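PDB 4XHC: alpha-L-rhamnosidase from Klebsiella oxytoca, which hydrolyses terminal non-reducing alpha-L-rhamnose residues in alpha-L-rhamnosides, as a member of glycoside hydrolase family 78. Local coordinates for residues Trp356-Ile359 against Asp360-Ala363; Thr503-Glu506 against Ile507-Pro510; Ile523-Tyr526 against Cys527-Trp530; Phe235-Pro239 against Lys240-Arg244. All blocks are in the same frame, centred on the assembly; numbering follows the deposited sequence.

Contact 1. Residues Trp356-Ile359 against Asp360-Ala363; sequences WVFI and DWQA. With RAM (alpha-L-rhamnopyranose), chain C.
The carbonyl oxygen Phe358 O accepts two donors: the backbone N of Asp360, 2.8 Å from Phe358 O, and the ammonium group of Lys367. The first bond is well bent, its donor standing above the carbonyl plane, and it closes a classic gamma turn centred on Ile359 (phi 70°, psi -59°). An inverse gamma turn centred on Trp361, closed by a weak bond from Gln362 N to Asp360 O, follows; both aromatic rings reach the bound rhamnose. With CG of Phe358 anti to its backbone N (chi1 174°), the ring lies over the backbone of Asp360, whose N sits above the centre of one face. The methyl carbon C6 of the sugar lies over the rim of the opposite face, 3.9 Å from Phe358 CD1. The ring edge, led by CZ and CE1, points into the indole face in a T-shaped pair, with Phe358 CZ 3.6 Å from Trp361 CD1. With Phe358 over one face, the indole presents its own edge to the sugar, and Trp361 NE1 donates a nearly straight bond to O2 of the rhamnose at 3.2 Å. The carboxylate of Asp360 is held by Thr465 and the backbone N of Asn464, with a weak bond from Trp361 N as well. The loop runs between helices 322-340 and 368-389: Val357 packs on the start of helix 302-319, and Ile359 on Ala370 of helix 368-389.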
loop_
_atom_site.group_PDB
_atom_site.type_symbol
_atom_site.label_atom_id
_atom_site.label_comp_id
_atom_site.label_asym_id
_atom_site.label_seq_id
_atom_site.Cartn_x
_atom_site.Cartn_y
_atom_site.Cartn_z
ATOM N N TRP A 356 -33.781 -17.077 -4.082
ATOM C CA TRP A 356 -34.694 -16.948 -2.949
ATOM C C TRP A 356 -34.394 -17.917 -1.813
ATOM O O TRP A 356 -34.841 -17.710 -0.690
ATOM C CB TRP A 356 -36.144 -17.118 -3.414
ATOM C CG TRP A 356 -36.486 -18.463 -4.024
ATOM C CD1 TRP A 356 -36.304 -18.845 -5.315
ATOM C CD2 TRP A 356 -37.101 -19.572 -3.360
ATOM N NE1 TRP A 356 -36.744 -20.133 -5.498
ATOM C CE2 TRP A 356 -37.245 -20.602 -4.314
ATOM C CE3 TRP A 356 -37.549 -19.794 -2.048
ATOM C CZ2 TRP A 356 -37.816 -21.839 -3.999
ATOM C CZ3 TRP A 356 -38.109 -21.023 -1.730
ATOM C CH2 TRP A 356 -38.240 -22.031 -2.704
ATOM N N VAL A 357 -33.642 -18.967 -2.118
ATOM C CA VAL A 357 -33.217 -19.968 -1.149
ATOM C C VAL A 357 -31.814 -20.452 -1.561
ATOM O O VAL A 357 -31.482 -20.461 -2.747
ATOM C CB VAL A 357 -34.222 -21.130 -1.102
ATOM C CG1 VAL A 357 -34.340 -21.817 -2.452
ATOM C CG2 VAL A 357 -33.856 -22.134 -0.017
ATOM N N PHE A 358 -30.975 -20.838 -0.600
ATOM C CA PHE A 358 -29.598 -21.208 -0.943
ATOM C C PHE A 358 -29.376 -22.688 -1.288
ATOM O O PHE A 358 -29.110 -23.017 -2.436
ATOM C CB PHE A 358 -28.599 -20.783 0.136
ATOM C CG PHE A 358 -27.217 -21.283 -0.140
ATOM C CD1 PHE A 358 -26.549 -20.882 -1.287
ATOM C CD2 PHE A 358 -26.609 -22.202 0.699
ATOM C CE1 PHE A 358 -25.288 -21.359 -1.574
ATOM C CE2 PHE A 358 -25.339 -22.689 0.410
ATOM C CZ PHE A 358 -24.679 -22.264 -0.726
ATOM N N ILE A 359 -29.438 -23.558 -0.283
ATOM C CA ILE A 359 -29.265 -25.016 -0.452
ATOM C C ILE A 359 -27.846 -25.486 -0.792
ATOM O O ILE A 359 -27.296 -26.306 -0.061
ATOM C CB ILE A 359 -30.232 -25.607 -1.489
ATOM C CG1 ILE A 359 -31.675 -25.137 -1.227
ATOM C CG2 ILE A 359 -30.144 -27.125 -1.492
ATOM C CD1 ILE A 359 -32.252 -25.522 0.118
ATOM N N ASP A 360 -27.272 -25.012 -1.894
ATOM C CA ASP A 360 -25.892 -25.383 -2.295
ATOM C C ASP A 360 -25.389 -24.395 -3.344
ATOM O O ASP A 360 -26.167 -23.633 -3.907
ATOM C CB ASP A 360 -25.869 -26.811 -2.863
ATOM C CG ASP A 360 -24.445 -27.374 -3.075
ATOM O OD1 ASP A 360 -23.458 -26.806 -2.556
ATOM O OD2 ASP A 360 -24.312 -28.422 -3.755
ATOM N N TRP A 361 -24.084 -24.375 -3.576
ATOM C CA TRP A 361 -23.503 -23.590 -4.681
ATOM C C TRP A 361 -23.541 -24.395 -5.980
ATOM O O TRP A 361 -22.541 -24.983 -6.407
ATOM C CB TRP A 361 -22.074 -23.145 -4.357
ATOM C CG TRP A 361 -22.035 -21.910 -3.539
ATOM C CD1 TRP A 361 -21.517 -21.767 -2.290
ATOM C CD2 TRP A 361 -22.563 -20.634 -3.904
ATOM N NE1 TRP A 361 -21.679 -20.470 -1.853
ATOM C CE2 TRP A 361 -22.321 -19.754 -2.827
ATOM C CE3 TRP A 361 -23.215 -20.148 -5.041
ATOM C CZ2 TRP A 361 -22.713 -18.410 -2.857
ATOM C CZ3 TRP A 361 -23.610 -18.826 -5.069
ATOM C CH2 TRP A 361 -23.357 -17.968 -3.986
ATOM N N GLN A 362 -24.721 -24.425 -6.588
ATOM C CA GLN A 362 -24.979 -25.240 -7.772
ATOM C C GLN A 362 -25.966 -24.488 -8.667
ATOM O O GLN A 362 -27.170 -24.593 -8.512
ATOM C CB GLN A 362 -25.539 -26.596 -7.328
ATOM C CG GLN A 362 -26.009 -27.515 -8.445
ATOM C CD GLN A 362 -24.915 -27.895 -9.398
ATOM O OE1 GLN A 362 -24.598 -27.154 -10.315
ATOM N NE2 GLN A 362 -24.319 -29.059 -9.173
ATOM N N ALA A 363 -25.435 -23.712 -9.593
ATOM C CA ALA A 363 -26.252 -22.828 -10.418
ATOM C C ALA A 363 -27.381 -23.535 -11.179
ATOM O O ALA A 363 -28.381 -22.920 -11.492
ATOM C CB ALA A 363 -25.353 -22.086 -11.400
HETATM C C1 RAM C . -21.306 -17.571 0.319
HETATM C C2 RAM C . -20.477 -18.274 1.376
HETATM C C3 RAM C . -21.278 -18.456 2.652
HETATM C C4 RAM C . -22.692 -18.885 2.298
HETATM C C5 RAM C . -23.388 -17.734 1.592
HETATM C C6 RAM C . -24.407 -18.185 0.576
HETATM O O1 RAM C . -20.504 -16.655 -0.315
HETATM O O2 RAM C . -20.152 -19.549 0.850
HETATM O O3 RAM C . -20.672 -19.438 3.495
HETATM O O4 RAM C . -23.418 -19.211 3.469
HETATM O O5 RAM C . -22.420 -16.909 0.908
#

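Contact 2. Residues Thr503-Glu506 against Ile507-Pro510; sequences TFWE and IFDP. With RAM (alpha-L-rhamnopyranose), chain C.
Glu506 runs alongside Ile507, the two side chains pointing the same way out of the loop toward the sugar. Glu506 CB lies against the backbone N of Ile507, 3.1 Å away. From there the chain leaves with CG anti to its own backbone N (chi1 -179°) and stays extended beyond it, which carries the carboxylate to full reach. Glu506 CG passes 3.9 Å from CD1 of Ile507, and the same methyl still flanks the carboxyl carbon. At the tip the two oxygens divide the work. Glu506 OE2 accepts the hydroxyl O2 of rhamnose at 2.6 Å and is also bonded by the hydroxyl of Tyr518. Glu506 OE1 forms a salt bridge with Arg241 and takes the backbone N-H of Ser525, so four partners together fix the rotation of the carboxylate. The stretch is one of the loops that line the sugar pocket of an (alpha/alpha)6 barrel, the fold of the catalytic domain in family GH78; it lies between helices 482-498 and 534-540. Further from the sugar the side-chain contact is aromatic. Trp505 sends the edge of its six-membered ring toward the face of Phe508 in a T-shaped pair, centroids 5.4 Å apart and planes at 82°. The closest atoms of that pair are Trp505 CZ3 and Phe508 CD1, separated by 3.8 Å. Ile507 O lies near the indole plane at its edge, 3.9 Å from Trp505 CE3. Trp505 and Phe508 both rest on Met496 of helix 482-498, while the hydroxyl of Tyr492 bonds Phe508 O.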
loop_
_atom_site.group_PDB
_atom_site.type_symbol
_atom_site.label_atom_id
_atom_site.label_comp_id
_atom_site.label_asym_id
_atom_site.label_seq_id
_atom_site.Cartn_x
_atom_site.Cartn_y
_atom_site.Cartn_z
ATOM N N THR A 503 -6.844 -26.990 6.677
ATOM C CA THR A 503 -8.211 -26.664 7.064
ATOM C C THR A 503 -9.153 -27.065 5.938
ATOM O O THR A 503 -8.742 -27.118 4.783
ATOM C CB THR A 503 -8.365 -25.162 7.321
ATOM O OG1 THR A 503 -7.896 -24.434 6.191
ATOM C CG2 THR A 503 -7.557 -24.754 8.523
ATOM N N PHE A 504 -10.413 -27.346 6.261
ATOM C CA PHE A 504 -11.358 -27.785 5.236
ATOM C C PHE A 504 -11.922 -26.626 4.404
ATOM O O PHE A 504 -12.073 -25.498 4.883
ATOM C CB PHE A 504 -12.469 -28.656 5.833
ATOM C CG PHE A 504 -11.992 -30.011 6.262
ATOM C CD1 PHE A 504 -11.258 -30.807 5.395
ATOM C CD2 PHE A 504 -12.250 -30.484 7.533
ATOM C CE1 PHE A 504 -10.795 -32.050 5.787
ATOM C CE2 PHE A 504 -11.791 -31.728 7.930
ATOM C CZ PHE A 504 -11.061 -32.511 7.054
ATOM N N TRP A 505 -12.251 -26.941 3.153
ATOM C CA TRP A 505 -12.508 -25.931 2.133
ATOM C C TRP A 505 -13.979 -25.553 2.039
ATOM O O TRP A 505 -14.853 -26.365 2.322
ATOM C CB TRP A 505 -12.027 -26.434 0.766
ATOM C CG TRP A 505 -10.596 -26.926 0.745
ATOM C CD1 TRP A 505 -9.606 -26.632 1.638
ATOM C CD2 TRP A 505 -10.004 -27.783 -0.236
ATOM N NE1 TRP A 505 -8.439 -27.263 1.276
ATOM C CE2 TRP A 505 -8.659 -27.978 0.131
ATOM C CE3 TRP A 505 -10.487 -28.413 -1.385
ATOM C CZ2 TRP A 505 -7.792 -28.776 -0.610
ATOM C CZ3 TRP A 505 -9.627 -29.203 -2.120
ATOM C CH2 TRP A 505 -8.294 -29.380 -1.731
ATOM N N GLU A 506 -14.237 -24.320 1.618
ATOM C CA GLU A 506 -15.591 -23.866 1.324
ATOM C C GLU A 506 -16.250 -24.701 0.201
ATOM O O GLU A 506 -17.399 -25.138 0.334
ATOM C CB GLU A 506 -15.549 -22.405 0.909
ATOM C CG GLU A 506 -16.904 -21.781 0.595
ATOM C CD GLU A 506 -16.783 -20.434 -0.089
ATOM O OE1 GLU A 506 -15.694 -20.168 -0.649
ATOM O OE2 GLU A 506 -17.747 -19.626 -0.058
ATOM N N ILE A 507 -15.510 -24.908 -0.884
ATOM C CA ILE A 507 -16.004 -25.585 -2.082
ATOM C C ILE A 507 -15.212 -26.870 -2.331
ATOM O O ILE A 507 -13.989 -26.849 -2.277
ATOM C CB ILE A 507 -15.802 -24.679 -3.330
ATOM C CG1 ILE A 507 -16.417 -23.286 -3.122
ATOM C CG2 ILE A 507 -16.343 -25.339 -4.587
ATOM C CD1 ILE A 507 -17.899 -23.279 -2.822
ATOM N N PHE A 508 -15.893 -27.981 -2.611
ATOM C CA PHE A 508 -15.202 -29.219 -3.024
ATOM C C PHE A 508 -16.092 -30.245 -3.758
ATOM O O PHE A 508 -16.944 -30.915 -3.158
ATOM C CB PHE A 508 -14.489 -29.880 -1.824
ATOM C CG PHE A 508 -13.648 -31.081 -2.195
ATOM C CD1 PHE A 508 -12.786 -31.046 -3.291
ATOM C CD2 PHE A 508 -13.709 -32.245 -1.441
ATOM C CE1 PHE A 508 -12.024 -32.150 -3.632
ATOM C CE2 PHE A 508 -12.948 -33.353 -1.782
ATOM C CZ PHE A 508 -12.104 -33.305 -2.877
ATOM N N ASP A 509 -15.893 -30.335 -5.069
ATOM C CA ASP A 509 -16.484 -31.379 -5.907
ATOM C C ASP A 509 -15.322 -32.268 -6.365
ATOM O O ASP A 509 -14.516 -31.838 -7.187
ATOM C CB ASP A 509 -17.193 -30.741 -7.113
ATOM C CG ASP A 509 -17.703 -31.766 -8.123
ATOM O OD1 ASP A 509 -17.686 -32.987 -7.839
ATOM O OD2 ASP A 509 -18.129 -31.328 -9.216
ATOM N N PRO A 510 -15.220 -33.500 -5.826
ATOM C CA PRO A 510 -14.105 -34.409 -6.140
ATOM C C PRO A 510 -13.847 -34.599 -7.621
ATOM O O PRO A 510 -12.701 -34.712 -8.022
ATOM C CB PRO A 510 -14.549 -35.729 -5.521
ATOM C CG PRO A 510 -15.413 -35.328 -4.376
ATOM C CD PRO A 510 -16.077 -34.036 -4.754
HETATM C C1 RAM C . -21.306 -17.571 0.319
HETATM C C2 RAM C . -20.477 -18.274 1.376
HETATM C C3 RAM C . -21.278 -18.456 2.652
HETATM C C4 RAM C . -22.692 -18.885 2.298
HETATM C C5 RAM C . -23.388 -17.734 1.592
HETATM C C6 RAM C . -24.407 -18.185 0.576
HETATM O O1 RAM C . -20.504 -16.655 -0.315
HETATM O O2 RAM C . -20.152 -19.549 0.850
HETATM O O3 RAM C . -20.672 -19.438 3.495
HETATM O O4 RAM C . -23.418 -19.211 3.469
HETATM O O5 RAM C . -22.420 -16.909 0.908
#

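Contact 3. Residues Ile523-Tyr526 against Cys527-Trp530; sequences INSY and CHAW. With RAM (alpha-L-rhamnopyranose), chain C.
His528 stands edge-on between Ser525 and the bound rhamnose, its two ring nitrogens meeting a different partner each. His528 ND1 lies 2.9 Å from Ser525 OG in a hydrogen bond whose donor may be either group. Across the ring, His528 NE2 donates to O3 of the sugar at 3.1 Å and 161°, and this oxygen too lies near the imidazole plane. Ser525 reaches its place with OG anti to the backbone N (chi1 166°), swung toward the residues that follow. There it also receives a weak bond from the N-H of Cys527, consistent with an ST turn. A bond at each of the two nitrogens, both close to the ring plane, restrains the rotation of the imidazole. Trp530 is turned face-on to this line: His528 CD2 and O3 of the sugar both lie above its indole, toward the rim. Trp530 CZ3 comes within 3.4 Å of the sugar's O4. The indole is itself steadied by its NE1 bond to the backbone oxygen of Glu506 and by stacking with Tyr467. His528 and Trp530 both belong to the rhamnose pocket of this enzyme, within the (alpha/alpha)6 catalytic domain of a GH78 rhamnosidase.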
loop_
_atom_site.group_PDB
_atom_site.type_symbol
_atom_site.label_atom_id
_atom_site.label_comp_id
_atom_site.label_asym_id
_atom_site.label_seq_id
_atom_site.Cartn_x
_atom_site.Cartn_y
_atom_site.Cartn_z
ATOM N N ILE A 523 -10.283 -17.153 -5.258
ATOM C CA ILE A 523 -11.138 -16.408 -4.356
ATOM C C ILE A 523 -12.070 -17.315 -3.557
ATOM O O ILE A 523 -12.828 -16.843 -2.727
ATOM C CB ILE A 523 -11.905 -15.310 -5.122
ATOM C CG1 ILE A 523 -12.183 -14.125 -4.205
ATOM C CG2 ILE A 523 -13.186 -15.837 -5.736
ATOM C CD1 ILE A 523 -12.425 -12.838 -4.955
ATOM N N ASN A 524 -12.002 -18.624 -3.782
ATOM C CA ASN A 524 -12.644 -19.557 -2.863
ATOM C C ASN A 524 -11.949 -19.452 -1.508
ATOM O O ASN A 524 -10.782 -19.055 -1.423
ATOM C CB ASN A 524 -12.563 -21.015 -3.358
ATOM C CG ASN A 524 -13.376 -21.269 -4.619
ATOM O OD1 ASN A 524 -14.149 -20.418 -5.066
ATOM N ND2 ASN A 524 -13.205 -22.454 -5.199
ATOM N N SER A 525 -12.671 -19.820 -0.458
ATOM C CA SER A 525 -12.106 -19.900 0.891
ATOM C C SER A 525 -11.604 -21.313 1.153
ATOM O O SER A 525 -12.258 -22.285 0.780
ATOM C CB SER A 525 -13.157 -19.496 1.918
ATOM O OG SER A 525 -12.752 -19.863 3.218
ATOM N N TYR A 526 -10.435 -21.424 1.775
ATOM C CA TYR A 526 -9.814 -22.727 2.067
ATOM C C TYR A 526 -9.791 -23.031 3.559
ATOM O O TYR A 526 -9.141 -23.970 4.014
ATOM C CB TYR A 526 -8.413 -22.806 1.439
ATOM C CG TYR A 526 -8.522 -22.819 -0.051
ATOM C CD1 TYR A 526 -8.756 -23.998 -0.736
ATOM C CD2 TYR A 526 -8.491 -21.639 -0.774
ATOM C CE1 TYR A 526 -8.914 -24.006 -2.115
ATOM C CE2 TYR A 526 -8.632 -21.639 -2.150
ATOM C CZ TYR A 526 -8.846 -22.823 -2.813
ATOM O OH TYR A 526 -8.991 -22.806 -4.176
ATOM N N CYS A 527 -10.549 -22.241 4.307
ATOM C CA CYS A 527 -10.811 -22.511 5.712
ATOM C C CYS A 527 -12.226 -22.038 5.965
ATOM O O CYS A 527 -12.441 -20.856 6.226
ATOM C CB CYS A 527 -9.821 -21.759 6.602
ATOM S SG CYS A 527 -10.137 -21.926 8.365
ATOM N N HIS A 528 -13.186 -22.953 5.843
ATOM C CA HIS A 528 -14.599 -22.600 5.934
ATOM C C HIS A 528 -15.243 -23.548 6.910
ATOM O O HIS A 528 -15.264 -24.755 6.686
ATOM C CB HIS A 528 -15.274 -22.705 4.561
ATOM C CG HIS A 528 -16.115 -21.521 4.208
ATOM N ND1 HIS A 528 -15.574 -20.294 3.904
ATOM C CD2 HIS A 528 -17.454 -21.381 4.086
ATOM C CE1 HIS A 528 -16.542 -19.443 3.623
ATOM N NE2 HIS A 528 -17.693 -20.077 3.725
ATOM N N ALA A 529 -15.780 -22.993 7.988
ATOM C CA ALA A 529 -16.215 -23.797 9.130
ATOM C C ALA A 529 -17.505 -24.587 8.891
ATOM O O ALA A 529 -17.820 -25.492 9.658
ATOM C CB ALA A 529 -16.339 -22.926 10.373
ATOM N N TRP A 530 -18.240 -24.268 7.834
ATOM C CA TRP A 530 -19.384 -25.089 7.476
ATOM C C TRP A 530 -18.920 -26.447 6.950
ATOM O O TRP A 530 -19.736 -27.338 6.733
ATOM C CB TRP A 530 -20.339 -24.356 6.509
ATOM C CG TRP A 530 -19.971 -24.263 5.052
ATOM C CD1 TRP A 530 -18.901 -24.822 4.422
ATOM C CD2 TRP A 530 -20.728 -23.600 4.029
ATOM N NE1 TRP A 530 -18.925 -24.526 3.075
ATOM C CE2 TRP A 530 -20.043 -23.784 2.810
ATOM C CE3 TRP A 530 -21.919 -22.871 4.027
ATOM C CZ2 TRP A 530 -20.502 -23.262 1.609
ATOM C CZ3 TRP A 530 -22.374 -22.350 2.836
ATOM C CH2 TRP A 530 -21.666 -22.547 1.641
HETATM C C1 RAM C . -21.306 -17.571 0.319
HETATM C C2 RAM C . -20.477 -18.274 1.376
HETATM C C3 RAM C . -21.278 -18.456 2.652
HETATM C C4 RAM C . -22.692 -18.885 2.298
HETATM C C5 RAM C . -23.388 -17.734 1.592
HETATM C C6 RAM C . -24.407 -18.185 0.576
HETATM O O1 RAM C . -20.504 -16.655 -0.315
HETATM O O2 RAM C . -20.152 -19.549 0.850
HETATM O O3 RAM C . -20.672 -19.438 3.495
HETATM O O4 RAM C . -23.418 -19.211 3.469
HETATM O O5 RAM C . -22.420 -16.909 0.908
#

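Contact 4. Residues Phe235-Pro239 against Lys240-Arg244; sequences FEDGP and KRDRR. With RAM (alpha-L-rhamnopyranose), chain C.
Asp237 and Asp242 bring their carboxylates together beside the rhamnose, Asp237 OD2 and Asp242 OD2 lying 2.6 Å apart with the two planes nearly parallel, 14° from each other. Asp237 OD2 faces O3 of the sugar from 3.5 Å, and Asp242 OD2 faces the anomeric oxygen O1 from 3.7 Å, distances of approach and not of firm bonding. The next layer sets these groups. Asp237 OD1 receives the N-H of Asp242 at 3.2 Å on its syn side, though well out of the carboxylate plane, and a weaker bond from the N-H of Arg244. In return Asp237 N donates to Arg244 O at 3.0 Å, so side chain and backbone of one residue hold both ends of Asp242-Arg244. The peptide bond before Asp242 is cis. Asp242 OD1 is met from above its plane by Arg241 NH1 in a 2.8 Å salt bridge, and the arginine is held further out by Glu506 and the backbone of Ile523. Behind this layer Gly238 O takes the N-H of Arg243 at 2.8 Å. Arg243 also turns back on the loop, its NE donating an almost perfectly straight bond to Lys240 O at 3.0 Å, in the guanidinium plane. Further out, the buried Lys240 bonds the backbone oxygen of Asn524 and forms salt bridges with Glu130 and Glu134, while Glu236 pairs with Arg170. The loop links helix 214-230 to the short strand 245-246, with Phe235 packed against helices 247-259 and 264-276, and Pro239 and Lys240 against strand 171-173.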
loop_
_atom_site.group_PDB
_atom_site.type_symbol
_atom_site.label_atom_id
_atom_site.label_comp_id
_atom_site.label_asym_id
_atom_site.label_seq_id
_atom_site.Cartn_x
_atom_site.Cartn_y
_atom_site.Cartn_z
ATOM N N PHE A 235 -18.841 -15.968 14.762
ATOM C CA PHE A 235 -18.534 -17.162 13.969
ATOM C C PHE A 235 -18.400 -16.760 12.499
ATOM O O PHE A 235 -19.396 -16.703 11.780
ATOM C CB PHE A 235 -19.656 -18.206 14.093
ATOM C CG PHE A 235 -19.692 -18.932 15.407
ATOM C CD1 PHE A 235 -18.859 -20.010 15.641
ATOM C CD2 PHE A 235 -20.591 -18.568 16.389
ATOM C CE1 PHE A 235 -18.907 -20.702 16.837
ATOM C CE2 PHE A 235 -20.640 -19.248 17.597
ATOM C CZ PHE A 235 -19.800 -20.320 17.819
ATOM N N GLU A 236 -17.187 -16.472 12.042
ATOM C CA GLU A 236 -16.989 -16.054 10.653
ATOM C C GLU A 236 -17.128 -17.255 9.718
ATOM O O GLU A 236 -16.768 -18.363 10.096
ATOM C CB GLU A 236 -15.619 -15.417 10.472
ATOM C CG GLU A 236 -15.414 -14.148 11.289
ATOM C CD GLU A 236 -14.102 -13.434 10.976
ATOM O OE1 GLU A 236 -13.404 -13.831 10.008
ATOM O OE2 GLU A 236 -13.768 -12.464 11.694
ATOM N N ASP A 237 -17.674 -17.053 8.521
ATOM C CA ASP A 237 -17.806 -18.158 7.568
ATOM C C ASP A 237 -16.447 -18.606 7.053
ATOM O O ASP A 237 -16.181 -19.806 6.976
ATOM C CB ASP A 237 -18.778 -17.825 6.413
ATOM C CG ASP A 237 -18.329 -16.651 5.551
ATOM O OD1 ASP A 237 -17.661 -15.729 6.051
ATOM O OD2 ASP A 237 -18.678 -16.644 4.357
ATOM N N GLY A 238 -15.603 -17.633 6.701
ATOM C CA GLY A 238 -14.217 -17.868 6.266
ATOM C C GLY A 238 -13.324 -16.679 6.639
ATOM O O GLY A 238 -13.695 -15.535 6.392
ATOM N N PRO A 239 -12.150 -16.934 7.248
ATOM C CA PRO A 239 -11.345 -15.813 7.727
ATOM C C PRO A 239 -10.682 -14.965 6.642
ATOM O O PRO A 239 -10.356 -13.805 6.904
ATOM C CB PRO A 239 -10.275 -16.489 8.595
ATOM C CG PRO A 239 -10.796 -17.853 8.895
ATOM C CD PRO A 239 -11.585 -18.224 7.688
ATOM N N LYS A 240 -10.449 -15.531 5.461
ATOM C CA LYS A 240 -9.970 -14.735 4.328
ATOM C C LYS A 240 -11.133 -13.958 3.742
ATOM O O LYS A 240 -11.059 -12.753 3.509
ATOM C CB LYS A 240 -9.382 -15.620 3.231
ATOM C CG LYS A 240 -9.019 -14.834 1.973
ATOM C CD LYS A 240 -8.237 -15.658 0.965
ATOM C CE LYS A 240 -9.158 -16.341 -0.018
ATOM N NZ LYS A 240 -8.464 -17.468 -0.689
ATOM N N ARG A 241 -12.203 -14.694 3.495
ATOM C CA ARG A 241 -13.400 -14.175 2.879
ATOM C C ARG A 241 -14.550 -15.110 3.312
ATOM O O ARG A 241 -14.372 -16.323 3.215
ATOM C CB ARG A 241 -13.188 -14.219 1.373
ATOM C CG ARG A 241 -14.374 -13.726 0.592
ATOM C CD ARG A 241 -14.456 -14.318 -0.797
ATOM N NE ARG A 241 -14.641 -15.756 -0.789
ATOM C CZ ARG A 241 -15.740 -16.377 -0.405
ATOM N NH1 ARG A 241 -16.782 -15.723 0.070
ATOM N NH2 ARG A 241 -15.780 -17.683 -0.471
ATOM N N ASP A 242 -15.714 -14.624 3.765
ATOM C CA ASP A 242 -16.145 -13.220 3.779
ATOM C C ASP A 242 -15.919 -12.529 5.117
ATOM O O ASP A 242 -16.349 -11.387 5.284
ATOM C CB ASP A 242 -17.665 -13.118 3.557
ATOM C CG ASP A 242 -18.143 -13.838 2.321
ATOM O OD1 ASP A 242 -17.841 -13.372 1.204
ATOM O OD2 ASP A 242 -18.859 -14.855 2.467
ATOM N N ARG A 243 -15.307 -13.220 6.076
ATOM C CA ARG A 243 -15.091 -12.679 7.435
ATOM C C ARG A 243 -16.381 -12.235 8.116
ATOM O O ARG A 243 -16.400 -11.220 8.804
ATOM C CB ARG A 243 -14.133 -11.490 7.407
ATOM C CG ARG A 243 -12.942 -11.693 6.505
ATOM C CD ARG A 243 -11.996 -10.518 6.578
ATOM N NE ARG A 243 -10.821 -10.756 5.745
ATOM C CZ ARG A 243 -9.658 -10.138 5.894
ATOM N NH1 ARG A 243 -9.507 -9.225 6.839
ATOM N NH2 ARG A 243 -8.636 -10.447 5.106
ATOM N N ARG A 244 -17.444 -13.014 7.944
ATOM C CA ARG A 244 -18.774 -12.542 8.262
ATOM C C ARG A 244 -19.682 -13.641 8.779
ATOM O O ARG A 244 -19.579 -14.800 8.371
ATOM C CB ARG A 244 -19.377 -11.943 6.994
ATOM C CG ARG A 244 -20.596 -11.095 7.242
ATOM C CD ARG A 244 -20.736 -9.982 6.219
ATOM N NE ARG A 244 -21.399 -10.400 4.985
ATOM C CZ ARG A 244 -20.872 -10.328 3.767
ATOM N NH1 ARG A 244 -19.635 -9.864 3.567
ATOM N NH2 ARG A 244 -21.588 -10.729 2.731
HETATM C C1 RAM C . -21.306 -17.571 0.319
HETATM C C2 RAM C . -20.477 -18.274 1.376
HETATM C C3 RAM C . -21.278 -18.456 2.652
HETATM C C4 RAM C . -22.692 -18.885 2.298
HETATM C C5 RAM C . -23.388 -17.734 1.592
HETATM C C6 RAM C . -24.407 -18.185 0.576
HETATM O O1 RAM C . -20.504 -16.655 -0.315
HETATM O O2 RAM C . -20.152 -19.549 0.850
HETATM O O3 RAM C . -20.672 -19.438 3.495
HETATM O O4 RAM C . -23.418 -19.211 3.469
HETATM O O5 RAM C . -22.420 -16.909 0.908
#

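How the contacts relate
Along the chain the order is contact 4, contact 1, contact 2, contact 3, all within the catalytic domain and all lining one rhamnose. Contacts 2 and 3 share the loop region between helices 482-498 and 534-540; their centres are 7 Å apart, and a backbone bond from His528 N to Phe504 O joins them. Contact 4 lies about 8 Å from contact 3, centre to centre, and is tied to it by Lys240 and the carbonyl of Asn524. Contact 1 comes in from the other side of the sugar, about 19 Å from contact 4 between centres, and meets contact 3 where Phe358 packs on Trp530. Loops distant in sequence thus converge into one pocket.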